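Local coordinates for AcrH (Aeromonas hydrophila, PDB 3WXX), which serves as a type III secretion chaperone that binds the translocator AopB, probably keeping it soluble until it is exported, at residues 27-32 against 46-51; 111-116 against 142-147. The protein carries 1 engineered substitution. One frame throughout, in Å; residues are numbered along the deposited sequence.

How the contacts relate
After two short helices at the N terminus, the chain enters helix 23-38, turns, and comes back along helix 42-55; contact 1 closes this first hairpin, with 13 residues between its segments. Helices 60-72, 76-89 and 95-106 follow before helix 110-126 and the last one, helix 131-149, pair up in contact 2, which closes another helical pair, with 25 residues between its segments. The two contacts neither nest nor cross: contact 1 is complete before contact 2 begins. They lie on opposite sides of the chain's centre, their own centres about 32 Å apart. Each joins helices consecutive in sequence, one early and one late in an all-helical array that also contacts AopB.

Contact 1: residues 27-32 against 46-51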
loop_
_atom_site.group_PDB
_atom_site.type_symbol
_atom_site.label_atom_id
_atom_site.label_comp_id
_atom_site.label_asym_id
_atom_site.label_seq_id
_atom_site.Cartn_x
_atom_site.Cartn_y
_atom_site.Cartn_z
ATOM N N GLU A 27 -8.605 4.446 -15.497
ATOM C CA GLU A 27 -8.985 3.140 -16.023
ATOM C C GLU A 27 -8.181 2.711 -17.197
ATOM O O GLU A 27 -7.975 1.514 -17.393
ATOM C CB GLU A 27 -10.441 3.098 -16.398
ATOM C CG GLU A 27 -11.305 2.688 -15.232
ATOM C CD GLU A 27 -11.078 1.245 -14.857
ATOM O OE1 GLU A 27 -10.662 0.442 -15.731
ATOM O OE2 GLU A 27 -11.331 0.948 -13.687
ATOM N N GLN A 28 -7.770 3.666 -18.010
ATOM C CA GLN A 28 -6.931 3.357 -19.161
ATOM C C GLN A 28 -5.615 2.814 -18.675
ATOM O O GLN A 28 -5.166 1.754 -19.113
ATOM C CB GLN A 28 -6.703 4.605 -19.999
ATOM C CG GLN A 28 -7.749 4.785 -21.090
ATOM C CD GLN A 28 -7.792 6.217 -21.613
ATOM O OE1 GLN A 28 -6.756 6.810 -21.930
ATOM N NE2 GLN A 28 -8.992 6.785 -21.681
ATOM N N LEU A 29 -5.047 3.516 -17.711
ATOM C CA LEU A 29 -3.797 3.097 -17.112
ATOM C C LEU A 29 -3.905 1.745 -16.385
ATOM O O LEU A 29 -2.947 0.970 -16.400
ATOM C CB LEU A 29 -3.319 4.185 -16.170
ATOM C CG LEU A 29 -1.969 4.025 -15.520
ATOM C CD1 LEU A 29 -0.876 3.835 -16.542
ATOM C CD2 LEU A 29 -1.708 5.277 -14.706
ATOM N N TYR A 30 -5.051 1.458 -15.759
ATOM C CA TYR A 30 -5.251 0.149 -15.145
ATOM C C TYR A 30 -5.195 -0.897 -16.234
ATOM O O TYR A 30 -4.518 -1.911 -16.091
ATOM C CB TYR A 30 -6.578 0.045 -14.381
ATOM C CG TYR A 30 -6.856 -1.347 -13.838
ATOM C CD1 TYR A 30 -6.150 -1.846 -12.741
ATOM C CD2 TYR A 30 -7.785 -2.180 -14.429
ATOM C CE1 TYR A 30 -6.372 -3.122 -12.262
ATOM C CE2 TYR A 30 -8.002 -3.471 -13.962
ATOM C CZ TYR A 30 -7.300 -3.930 -12.874
ATOM O OH TYR A 30 -7.529 -5.205 -12.394
ATOM N N THR A 31 -5.895 -0.643 -17.341
ATOM C CA THR A 31 -5.932 -1.581 -18.476
ATOM C C THR A 31 -4.518 -1.889 -18.983
ATOM O O THR A 31 -4.125 -3.064 -19.118
ATOM C CB THR A 31 -6.756 -1.040 -19.641
ATOM O OG1 THR A 31 -8.035 -0.641 -19.181
ATOM C CG2 THR A 31 -6.967 -2.101 -20.690
ATOM N N LEU A 32 -3.733 -0.849 -19.182
ATOM C CA LEU A 32 -2.354 -1.046 -19.594
ATOM C C LEU A 32 -1.615 -1.957 -18.620
ATOM O O LEU A 32 -1.009 -2.953 -19.033
ATOM C CB LEU A 32 -1.631 0.292 -19.704
ATOM C CG LEU A 32 -0.158 0.223 -20.154
ATOM C CD1 LEU A 32 -0.009 -0.506 -21.482
ATOM C CD2 LEU A 32 0.432 1.631 -20.234
ATOM N N HIS A 46 4.592 -3.805 -12.834
ATOM C CA HIS A 46 4.893 -3.269 -11.515
ATOM C C HIS A 46 4.990 -1.748 -11.517
ATOM O O HIS A 46 4.387 -1.100 -10.687
ATOM C CB HIS A 46 6.152 -3.887 -10.945
ATOM C CG HIS A 46 6.422 -3.486 -9.534
ATOM N ND1 HIS A 46 7.428 -2.618 -9.195
ATOM C CD2 HIS A 46 5.795 -3.796 -8.380
ATOM C CE1 HIS A 46 7.416 -2.419 -7.896
ATOM N NE2 HIS A 46 6.444 -3.136 -7.373
ATOM N N LYS A 47 5.727 -1.173 -12.458
ATOM C CA LYS A 47 5.879 0.283 -12.524
ATOM C C LYS A 47 4.554 0.984 -12.729
ATOM O O LYS A 47 4.331 2.074 -12.176
ATOM C CB LYS A 47 6.847 0.687 -13.639
ATOM C CG LYS A 47 8.320 0.442 -13.304
ATOM C CD LYS A 47 9.204 0.417 -14.548
ATOM C CE LYS A 47 10.448 -0.443 -14.344
ATOM N NZ LYS A 47 10.879 -1.077 -15.624
ATOM N N ILE A 48 3.685 0.387 -13.538
ATOM C CA ILE A 48 2.358 0.955 -13.785
ATOM C C ILE A 48 1.523 0.927 -12.517
ATOM O O ILE A 48 1.014 1.965 -12.062
ATOM C CB ILE A 48 1.641 0.244 -14.950
ATOM C CG1 ILE A 48 2.358 0.565 -16.258
ATOM C CG2 ILE A 48 0.186 0.688 -15.092
ATOM C CD1 ILE A 48 2.067 -0.429 -17.349
ATOM N N PHE A 49 1.452 -0.226 -11.883
ATOM C CA PHE A 49 0.728 -0.291 -10.616
ATOM C C PHE A 49 1.296 0.635 -9.518
ATOM O O PHE A 49 0.527 1.171 -8.704
ATOM C CB PHE A 49 0.571 -1.728 -10.161
ATOM C CG PHE A 49 -0.482 -2.451 -10.937
ATOM C CD1 PHE A 49 -1.815 -2.159 -10.727
ATOM C CD2 PHE A 49 -0.148 -3.364 -11.895
ATOM C CE1 PHE A 49 -2.801 -2.770 -11.462
ATOM C CE2 PHE A 49 -1.132 -3.994 -12.633
ATOM C CZ PHE A 49 -2.457 -3.689 -12.421
ATOM N N GLN A 50 2.604 0.868 -9.511
ATOM C CA GLN A 50 3.148 1.825 -8.568
ATOM C C GLN A 50 2.551 3.205 -8.783
ATOM O O GLN A 50 2.361 3.945 -7.828
ATOM C CB GLN A 50 4.654 1.932 -8.682
ATOM C CG GLN A 50 5.417 0.721 -8.193
ATOM C CD GLN A 50 6.909 0.905 -8.388
ATOM O OE1 GLN A 50 7.407 0.794 -9.490
ATOM N NE2 GLN A 50 7.609 1.265 -7.321
ATOM N N ALA A 51 2.317 3.582 -10.034
ATOM C CA ALA A 51 1.798 4.909 -10.329
ATOM C C ALA A 51 0.377 4.966 -9.918
ATOM O O ALA A 51 -0.067 5.924 -9.293
ATOM C CB ALA A 51 1.917 5.211 -11.810
#
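Ile48 sends CG1 out beside its own backbone N (chi1 -68°) and CG2 beside its carbonyl carbon, which spreads its two branches over two leucines of helix 23-38. CG2 meets CD1 of Leu29 at 3.6 Å and also rests on that residue's backbone O. The other branch ends in CD1, which lies 3.6 Å from CG of Leu32, the two side chains crossing at about a right angle. Leu29 also packs on Leu52 and Leu55, one and two turns further along helix 42-55.

Beside it, Tyr30 and Phe49 form an aromatic pair. Tyr30 starts out away from the other helix, yet with CG turned to the side of its carbonyl carbon (chi1 175°) its ring swings back, and its CE1 comes 3.7 Å from CE1 of Phe49, near the plane of the Phe49 ring. The two rings meet obliquely, centres 5.9 Å apart and planes at 78°.

The segments run nearly antiparallel with axes 9.5 Å apart, as in the helical hairpins of tetratricopeptide-type folds, to which chaperones of this class belong. Arg61 makes a cation-pi contact with Tyr30, whose OH hydrogen-bonds to the O of Pro7 in the AopB chain. No hydrogen bond joins the two segments: apolar packing joins 27-32 to 46-51, while the polar end of Tyr30 serves the bound translocator.

Contact 2: residues 111-116 against 142-147; sequences EGAESG and EVVKTK
Val144 meets helix 110-126 through both of its methyl groups. CG1 packs against the start of Glu114, 3.9 Å from its CB and 3.8 Å from its backbone N, and CG2 touches CB of Ala113 at 4.1 Å. With CG1 beside the carbonyl carbon and CG2 beside the backbone N (chi1 162°), the fork of the valine reaches two successive residues of the facing helix. Glu114 and Val144 also mark the nearest backbone approach, their CA atoms 6.1 Å apart.

Beyond the valine, the extended chain of Glu114 passes obliquely across Lys145, and its CD lies 4.0 Å from CG of the lysine. This is a touch of the carboxylate end on the aliphatic root of the lysine: Glu114 OE2 and Lys145 NZ stay 5.8 Å apart, so any attraction between the opposite charges is probably long-range and weak. Lys145 bends at chi3, and its NZ makes a long ion pair with Glu142 on its own helix.

The axes lie 9.2 Å apart at 157°, a close pairing that packs the C-terminal helix 131-149 antiparallel on helix 110-126, at the end of what is probably a tetratricopeptide-like helical array. Neighbouring helix 95-106 backs the apolar part, Leu104 packing on Ala113 and Leu105 on Val144. A salt bridge from Glu111 to Lys148 adds a second tie between the paired helices. Nearby Ser115 hydrogen-bonds through OG to the O of Lys119 in the AopB chain and packs on Ile120 of that chain.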
loop_
_atom_site.group_PDB
_atom_site.type_symbol
_atom_site.label_atom_id
_atom_site.label_comp_id
_atom_site.label_asym_id
_atom_site.label_seq_id
_atom_site.Cartn_x
_atom_site.Cartn_y
_atom_site.Cartn_z
ATOM N N GLU A 111 3.205 -19.993 10.072
ATOM C CA GLU A 111 2.179 -19.563 11.007
ATOM C C GLU A 111 1.324 -18.524 10.322
ATOM O O GLU A 111 0.116 -18.483 10.508
ATOM C CB GLU A 111 2.766 -19.000 12.305
ATOM C CG GLU A 111 3.690 -19.946 13.077
ATOM C CD GLU A 111 5.058 -20.181 12.402
ATOM O OE1 GLU A 111 5.548 -19.311 11.630
ATOM O OE2 GLU A 111 5.649 -21.266 12.637
ATOM N N GLY A 112 1.960 -17.663 9.544
ATOM C CA GLY A 112 1.241 -16.612 8.821
ATOM C C GLY A 112 0.632 -17.070 7.511
ATOM O O GLY A 112 -0.477 -16.677 7.168
ATOM N N ALA A 113 1.352 -17.925 6.790
ATOM C CA ALA A 113 0.731 -18.666 5.687
ATOM C C ALA A 113 -0.595 -19.283 6.162
ATOM O O ALA A 113 -1.589 -19.168 5.485
ATOM C CB ALA A 113 1.671 -19.739 5.137
ATOM N N GLU A 114 -0.604 -19.898 7.331
ATOM C CA GLU A 114 -1.814 -20.524 7.834
ATOM C C GLU A 114 -2.931 -19.517 8.007
ATOM O O GLU A 114 -4.084 -19.766 7.617
ATOM C CB GLU A 114 -1.583 -21.260 9.157
ATOM C CG GLU A 114 -2.853 -21.966 9.633
ATOM C CD GLU A 114 -2.719 -22.660 10.979
ATOM O OE1 GLU A 114 -1.610 -23.104 11.324
ATOM O OE2 GLU A 114 -3.748 -22.776 11.676
ATOM N N SER A 115 -2.580 -18.394 8.599
ATOM C CA SER A 115 -3.532 -17.348 8.853
ATOM C C SER A 115 -4.152 -16.802 7.569
ATOM O O SER A 115 -5.354 -16.501 7.503
ATOM C CB SER A 115 -2.852 -16.216 9.600
ATOM O OG SER A 115 -3.790 -15.182 9.834
ATOM N N GLY A 116 -3.310 -16.688 6.556
ATOM C CA GLY A 116 -3.724 -16.215 5.249
ATOM C C GLY A 116 -4.678 -17.144 4.569
ATOM O O GLY A 116 -5.755 -16.713 4.168
ATOM N N GLU A 142 -4.531 -27.044 4.650
ATOM C CA GLU A 142 -4.036 -28.402 5.025
ATOM C C GLU A 142 -2.565 -28.639 4.749
ATOM O O GLU A 142 -1.831 -29.164 5.575
ATOM C CB GLU A 142 -4.819 -29.485 4.289
ATOM C CG GLU A 142 -6.278 -29.555 4.691
ATOM C CD GLU A 142 -6.444 -29.509 6.189
ATOM O OE1 GLU A 142 -5.758 -30.320 6.872
ATOM O OE2 GLU A 142 -7.206 -28.622 6.654
ATOM N N VAL A 143 -2.135 -28.237 3.572
ATOM C CA VAL A 143 -0.758 -28.390 3.189
ATOM C C VAL A 143 0.120 -27.674 4.189
ATOM O O VAL A 143 1.204 -28.135 4.518
ATOM C CB VAL A 143 -0.537 -27.817 1.776
ATOM C CG1 VAL A 143 0.933 -27.673 1.443
ATOM C CG2 VAL A 143 -1.225 -28.721 0.765
ATOM N N VAL A 144 -0.347 -26.519 4.646
ATOM C CA VAL A 144 0.447 -25.696 5.536
ATOM C C VAL A 144 0.431 -26.307 6.912
ATOM O O VAL A 144 1.476 -26.490 7.483
ATOM C CB VAL A 144 -0.042 -24.241 5.536
ATOM C CG1 VAL A 144 0.467 -23.479 6.749
ATOM C CG2 VAL A 144 0.430 -23.569 4.255
ATOM N N LYS A 145 -0.760 -26.587 7.452
ATOM C CA LYS A 145 -0.888 -27.260 8.761
ATOM C C LYS A 145 -0.018 -28.505 8.831
ATOM O O LYS A 145 0.614 -28.745 9.826
ATOM C CB LYS A 145 -2.345 -27.622 9.066
ATOM C CG LYS A 145 -3.151 -26.434 9.591
ATOM C CD LYS A 145 -4.648 -26.593 9.380
ATOM C CE LYS A 145 -5.250 -27.747 10.182
ATOM N NZ LYS A 145 -6.716 -27.557 10.322
ATOM N N THR A 146 0.050 -29.266 7.758
ATOM C CA THR A 146 0.796 -30.512 7.761
ATOM C C THR A 146 2.319 -30.253 7.640
ATOM O O THR A 146 3.101 -30.892 8.303
ATOM C CB THR A 146 0.184 -31.482 6.694
ATOM O OG1 THR A 146 -1.058 -32.007 7.201
ATOM C CG2 THR A 146 1.074 -32.620 6.370
ATOM N N LYS A 147 2.720 -29.304 6.798
ATOM C CA LYS A 147 4.120 -28.883 6.675
ATOM C C LYS A 147 4.591 -28.287 8.014
ATOM O O LYS A 147 5.751 -28.423 8.408
ATOM C CB LYS A 147 4.227 -27.864 5.521
ATOM C CG LYS A 147 5.619 -27.593 4.968
ATOM C CD LYS A 147 5.576 -27.172 3.490
ATOM C CE LYS A 147 6.046 -28.276 2.535
ATOM N NZ LYS A 147 5.621 -28.099 1.111
#